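Local coordinates for protein split-Soret cytochrome c (Desulfovibrio desulfuricans, PDB 1H21) that carries electrons as a dimeric di-heme cytochrome c with an additional iron-sulfur centre in each subunit, and may take part in sulfate reduction, at residues G41-G54 with Q66-G78. Residues are numbered along the deposited sequence; the frame is centred on the assembly and turned at random.
Sequences GFGCGFGAFYSIVG and QFPFAMLEANKGG
F49 and L72 meet where the N-terminal part of helix 44-60 packs against the short 3-10 segment 69-75 that follows it in the chain, within the C_GCAxxG_C_C-family region of the protein. CD1 of L72 sits over one face of the F49 ring, a CH-pi contact 3.6 Å from the ring centroid, while CD2 rests on F49 CB. With its CG anti to the backbone N (chi1 -173°), the F49 ring reaches across the interface until its CE2 comes 3.5 Å from F67 CE2; these two ring planes are inclined at 33°, and F67 also meets F67 of the second subunit.

F69 is wedged between several aromatic neighbours. Y50 turns its edge onto one face of the F69 ring, the planes 67° apart, whereas F49 CD2 and V53 CG1 approach that ring at its rim. Y50 OH is hydrogen-bonded to E58 OE2 and to F10 N of the second subunit. F46 is presented edge-on to the 3-10 backbone, its CD1 3.3 Å from F69 O, and one of its faces is covered by F42. Further along, the F42 ring meets A70 CB and the E73 carboxylate, which stands nearly perpendicular to the ring plane; E73 OE2 also forms a salt bridge with R102 of the second subunit.

G43 and G45 let the backbones close in: the CA atoms of G45 and N75 are 5.3 Å apart. C44 SG, of a probable [2Fe-2S] ligand, lies 4.3 Å from G77 N. The extended K76 chain runs past G43 CA, and its NZ donates a 2.8 Å hydrogen bond to G41 O from somewhat out of the carbonyl plane.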
loop_
_atom_site.group_PDB
_atom_site.type_symbol
_atom_site.label_atom_id
_atom_site.label_comp_id
_atom_site.label_asym_id
_atom_site.label_seq_id
_atom_site.Cartn_x
_atom_site.Cartn_y
_atom_site.Cartn_z
ATOM N N GLY A 41 -12.009 -11.057 -11.015
ATOM C CA GLY A 41 -11.666 -11.096 -9.607
ATOM C C GLY A 41 -10.486 -10.209 -9.274
ATOM O O GLY A 41 -9.797 -10.485 -8.282
ATOM N N PHE A 42 -10.277 -9.147 -10.061
ATOM C CA PHE A 42 -9.157 -8.227 -9.861
ATOM C C PHE A 42 -9.161 -7.432 -8.550
ATOM O O PHE A 42 -8.096 -7.086 -8.046
ATOM C CB PHE A 42 -8.978 -7.319 -11.078
ATOM C CG PHE A 42 -8.388 -8.017 -12.300
ATOM C CD1 PHE A 42 -7.892 -9.313 -12.223
ATOM C CD2 PHE A 42 -8.345 -7.367 -13.534
ATOM C CE1 PHE A 42 -7.366 -9.961 -13.355
ATOM C CE2 PHE A 42 -7.830 -7.997 -14.670
ATOM C CZ PHE A 42 -7.338 -9.299 -14.582
ATOM N N GLY A 43 -10.339 -7.083 -8.041
ATOM C CA GLY A 43 -10.401 -6.427 -6.745
ATOM C C GLY A 43 -10.455 -4.926 -6.537
ATOM O O GLY A 43 -10.550 -4.144 -7.485
ATOM N N CYS A 44 -10.356 -4.550 -5.253
ATOM C CA CYS A 44 -10.440 -3.170 -4.791
ATOM C C CYS A 44 -9.556 -2.185 -5.513
ATOM O O CYS A 44 -10.024 -1.140 -5.932
ATOM C CB CYS A 44 -10.242 -3.032 -3.260
ATOM S SG CYS A 44 -9.801 -4.487 -2.285
ATOM N N GLY A 45 -8.277 -2.493 -5.651
ATOM C CA GLY A 45 -7.384 -1.563 -6.314
ATOM C C GLY A 45 -7.701 -1.391 -7.788
ATOM O O GLY A 45 -7.736 -0.276 -8.317
ATOM N N PHE A 46 -7.958 -2.501 -8.458
ATOM C CA PHE A 46 -8.255 -2.456 -9.882
ATOM C C PHE A 46 -9.537 -1.668 -10.156
ATOM O O PHE A 46 -9.510 -0.663 -10.865
ATOM C CB PHE A 46 -8.332 -3.873 -10.444
ATOM C CG PHE A 46 -8.690 -3.931 -11.891
ATOM C CD1 PHE A 46 -7.700 -3.865 -12.871
ATOM C CD2 PHE A 46 -10.020 -4.078 -12.279
ATOM C CE1 PHE A 46 -8.028 -3.950 -14.226
ATOM C CE2 PHE A 46 -10.371 -4.165 -13.637
ATOM C CZ PHE A 46 -9.373 -4.100 -14.610
ATOM N N GLY A 47 -10.639 -2.066 -9.532
ATOM C CA GLY A 47 -11.889 -1.354 -9.737
ATOM C C GLY A 47 -11.798 0.154 -9.526
ATOM O O GLY A 47 -12.242 0.923 -10.374
ATOM N N ALA A 48 -11.219 0.582 -8.409
ATOM C CA ALA A 48 -11.096 1.997 -8.118
ATOM C C ALA A 48 -10.172 2.689 -9.107
ATOM O O ALA A 48 -10.520 3.729 -9.667
ATOM C CB ALA A 48 -10.596 2.206 -6.705
ATOM N N PHE A 49 -8.992 2.125 -9.333
ATOM C CA PHE A 49 -8.049 2.752 -10.258
ATOM C C PHE A 49 -8.699 2.918 -11.623
ATOM O O PHE A 49 -8.755 4.009 -12.184
ATOM C CB PHE A 49 -6.770 1.929 -10.410
ATOM C CG PHE A 49 -5.725 2.631 -11.206
ATOM C CD1 PHE A 49 -4.873 3.544 -10.597
ATOM C CD2 PHE A 49 -5.637 2.435 -12.583
ATOM C CE1 PHE A 49 -3.934 4.276 -11.349
ATOM C CE2 PHE A 49 -4.707 3.150 -13.352
ATOM C CZ PHE A 49 -3.850 4.079 -12.729
ATOM N N TYR A 50 -9.219 1.824 -12.148
ATOM C CA TYR A 50 -9.864 1.890 -13.440
ATOM C C TYR A 50 -11.013 2.900 -13.504
ATOM O O TYR A 50 -11.094 3.670 -14.455
ATOM C CB TYR A 50 -10.360 0.522 -13.876
ATOM C CG TYR A 50 -10.817 0.517 -15.313
ATOM C CD1 TYR A 50 -9.958 0.106 -16.326
ATOM C CD2 TYR A 50 -12.109 0.923 -15.667
ATOM C CE1 TYR A 50 -10.367 0.092 -17.655
ATOM C CE2 TYR A 50 -12.527 0.916 -17.000
ATOM C CZ TYR A 50 -11.643 0.495 -17.983
ATOM O OH TYR A 50 -12.029 0.431 -19.297
ATOM N N SER A 51 -11.862 2.948 -12.484
ATOM C CA SER A 51 -12.974 3.882 -12.531
ATOM C C SER A 51 -12.509 5.328 -12.730
ATOM O O SER A 51 -13.290 6.194 -13.115
ATOM C CB SER A 51 -13.869 3.751 -11.291
ATOM O OG SER A 51 -13.284 4.320 -10.147
ATOM N N ILE A 52 -11.226 5.583 -12.519
ATOM C CA ILE A 52 -10.705 6.931 -12.668
ATOM C C ILE A 52 -9.908 7.104 -13.952
ATOM O O ILE A 52 -10.288 7.872 -14.836
ATOM C CB ILE A 52 -9.878 7.332 -11.426
ATOM C CG1 ILE A 52 -10.833 7.598 -10.256
ATOM C CG2 ILE A 52 -8.968 8.507 -11.735
ATOM C CD1 ILE A 52 -10.174 8.046 -8.983
ATOM N N VAL A 53 -8.823 6.354 -14.078
ATOM C CA VAL A 53 -7.964 6.438 -15.254
ATOM C C VAL A 53 -8.533 5.602 -16.384
ATOM O O VAL A 53 -8.331 5.913 -17.556
ATOM C CB VAL A 53 -6.534 5.981 -14.910
ATOM C CG1 VAL A 53 -5.637 6.015 -16.131
ATOM C CG2 VAL A 53 -5.965 6.857 -13.792
ATOM N N GLY A 54 -9.264 4.553 -16.027
ATOM C CA GLY A 54 -9.865 3.693 -17.033
ATOM C C GLY A 54 -10.973 4.432 -17.773
ATOM O O GLY A 54 -11.085 4.328 -19.000
ATOM N N GLN A 66 -3.446 3.655 -22.210
ATOM C CA GLN A 66 -2.246 2.854 -22.477
ATOM C C GLN A 66 -1.738 2.197 -21.185
ATOM O O GLN A 66 -0.738 1.469 -21.194
ATOM C CB GLN A 66 -1.129 3.725 -23.071
ATOM C CG GLN A 66 -1.439 4.350 -24.425
ATOM C CD GLN A 66 -1.740 3.320 -25.496
ATOM O OE1 GLN A 66 -0.873 2.532 -25.898
ATOM N NE2 GLN A 66 -2.981 3.321 -25.969
ATOM N N PHE A 67 -2.413 2.480 -20.069
ATOM C CA PHE A 67 -2.022 1.947 -18.767
ATOM C C PHE A 67 -2.302 0.445 -18.568
ATOM O O PHE A 67 -3.354 -0.070 -18.988
ATOM C CB PHE A 67 -2.701 2.752 -17.657
ATOM C CG PHE A 67 -2.088 2.552 -16.312
ATOM C CD1 PHE A 67 -1.097 3.424 -15.852
ATOM C CD2 PHE A 67 -2.496 1.493 -15.497
ATOM C CE1 PHE A 67 -0.519 3.249 -14.596
ATOM C CE2 PHE A 67 -1.933 1.301 -14.245
ATOM C CZ PHE A 67 -0.939 2.185 -13.787
ATOM N N PRO A 68 -1.329 -0.293 -17.993
ATOM C CA PRO A 68 -1.479 -1.738 -17.731
ATOM C C PRO A 68 -2.363 -1.923 -16.472
ATOM O O PRO A 68 -1.869 -2.262 -15.394
ATOM C CB PRO A 68 -0.027 -2.195 -17.508
ATOM C CG PRO A 68 0.655 -0.965 -16.958
ATOM C CD PRO A 68 0.061 0.162 -17.754
ATOM N N PHE A 69 -3.669 -1.726 -16.631
ATOM C CA PHE A 69 -4.618 -1.765 -15.511
ATOM C C PHE A 69 -4.565 -2.911 -14.520
ATOM O O PHE A 69 -4.631 -2.692 -13.314
ATOM C CB PHE A 69 -6.059 -1.584 -16.006
ATOM C CG PHE A 69 -6.286 -0.291 -16.721
ATOM C CD1 PHE A 69 -6.419 -0.263 -18.104
ATOM C CD2 PHE A 69 -6.295 0.904 -16.031
ATOM C CE1 PHE A 69 -6.549 0.932 -18.773
ATOM C CE2 PHE A 69 -6.429 2.110 -16.704
ATOM C CZ PHE A 69 -6.553 2.122 -18.068
ATOM N N ALA A 70 -4.436 -4.129 -15.019
ATOM C CA ALA A 70 -4.398 -5.290 -14.142
ATOM C C ALA A 70 -3.245 -5.238 -13.146
ATOM O O ALA A 70 -3.252 -5.984 -12.169
ATOM C CB ALA A 70 -4.355 -6.550 -14.928
ATOM N N MET A 71 -2.285 -4.335 -13.354
ATOM C CA MET A 71 -1.175 -4.212 -12.420
ATOM C C MET A 71 -1.760 -3.942 -11.032
ATOM O O MET A 71 -1.181 -4.349 -10.011
ATOM C CB MET A 71 -0.224 -3.068 -12.800
ATOM C CG MET A 71 0.977 -2.916 -11.840
ATOM S SD MET A 71 2.012 -1.445 -12.108
ATOM C CE MET A 71 1.412 -0.336 -10.889
ATOM N N LEU A 72 -2.925 -3.296 -11.001
ATOM C CA LEU A 72 -3.568 -2.981 -9.738
ATOM C C LEU A 72 -4.204 -4.157 -9.041
ATOM O O LEU A 72 -4.726 -4.017 -7.944
ATOM C CB LEU A 72 -4.516 -1.795 -9.855
ATOM C CG LEU A 72 -3.591 -0.585 -9.855
ATOM C CD1 LEU A 72 -3.575 0.017 -11.233
ATOM C CD2 LEU A 72 -3.998 0.417 -8.805
ATOM N N GLU A 73 -4.114 -5.331 -9.651
ATOM C CA GLU A 73 -4.623 -6.547 -9.005
ATOM C C GLU A 73 -3.702 -6.784 -7.785
ATOM O O GLU A 73 -4.101 -7.339 -6.767
ATOM C CB GLU A 73 -4.552 -7.747 -9.967
ATOM C CG GLU A 73 -5.114 -9.047 -9.396
ATOM C CD GLU A 73 -4.658 -10.274 -10.162
ATOM O OE1 GLU A 73 -3.439 -10.389 -10.436
ATOM O OE2 GLU A 73 -5.507 -11.146 -10.472
ATOM N N ALA A 74 -2.488 -6.257 -7.884
ATOM C CA ALA A 74 -1.471 -6.365 -6.852
ATOM C C ALA A 74 -1.982 -5.922 -5.492
ATOM O O ALA A 74 -1.537 -6.433 -4.472
ATOM C CB ALA A 74 -0.246 -5.521 -7.248
ATOM N N ASN A 75 -2.931 -4.994 -5.492
ATOM C CA ASN A 75 -3.464 -4.448 -4.258
ATOM C C ASN A 75 -4.635 -5.189 -3.645
ATOM O O ASN A 75 -5.170 -4.784 -2.601
ATOM C CB ASN A 75 -3.878 -3.010 -4.481
ATOM C CG ASN A 75 -2.716 -2.101 -4.642
ATOM O OD1 ASN A 75 -2.229 -1.535 -3.668
ATOM N ND2 ASN A 75 -2.285 -1.905 -5.878
ATOM N N LYS A 76 -5.058 -6.265 -4.282
ATOM C CA LYS A 76 -6.190 -7.002 -3.746
ATOM C C LYS A 76 -5.832 -7.551 -2.359
ATOM O O LYS A 76 -4.690 -7.952 -2.120
ATOM C CB LYS A 76 -6.604 -8.125 -4.704
ATOM C CG LYS A 76 -8.077 -8.514 -4.593
ATOM C CD LYS A 76 -8.392 -9.768 -5.408
ATOM C CE LYS A 76 -9.641 -10.442 -4.871
ATOM N NZ LYS A 76 -10.104 -11.571 -5.697
ATOM N N GLY A 77 -6.782 -7.459 -1.429
ATOM C CA GLY A 77 -6.582 -7.957 -0.078
ATOM C C GLY A 77 -5.476 -7.270 0.706
ATOM O O GLY A 77 -4.890 -7.850 1.626
ATOM N N GLY A 78 -5.215 -6.011 0.377
ATOM C CA GLY A 78 -4.159 -5.281 1.048
ATOM C C GLY A 78 -2.808 -5.761 0.569
ATOM O O GLY A 78 -1.842 -5.697 1.308
#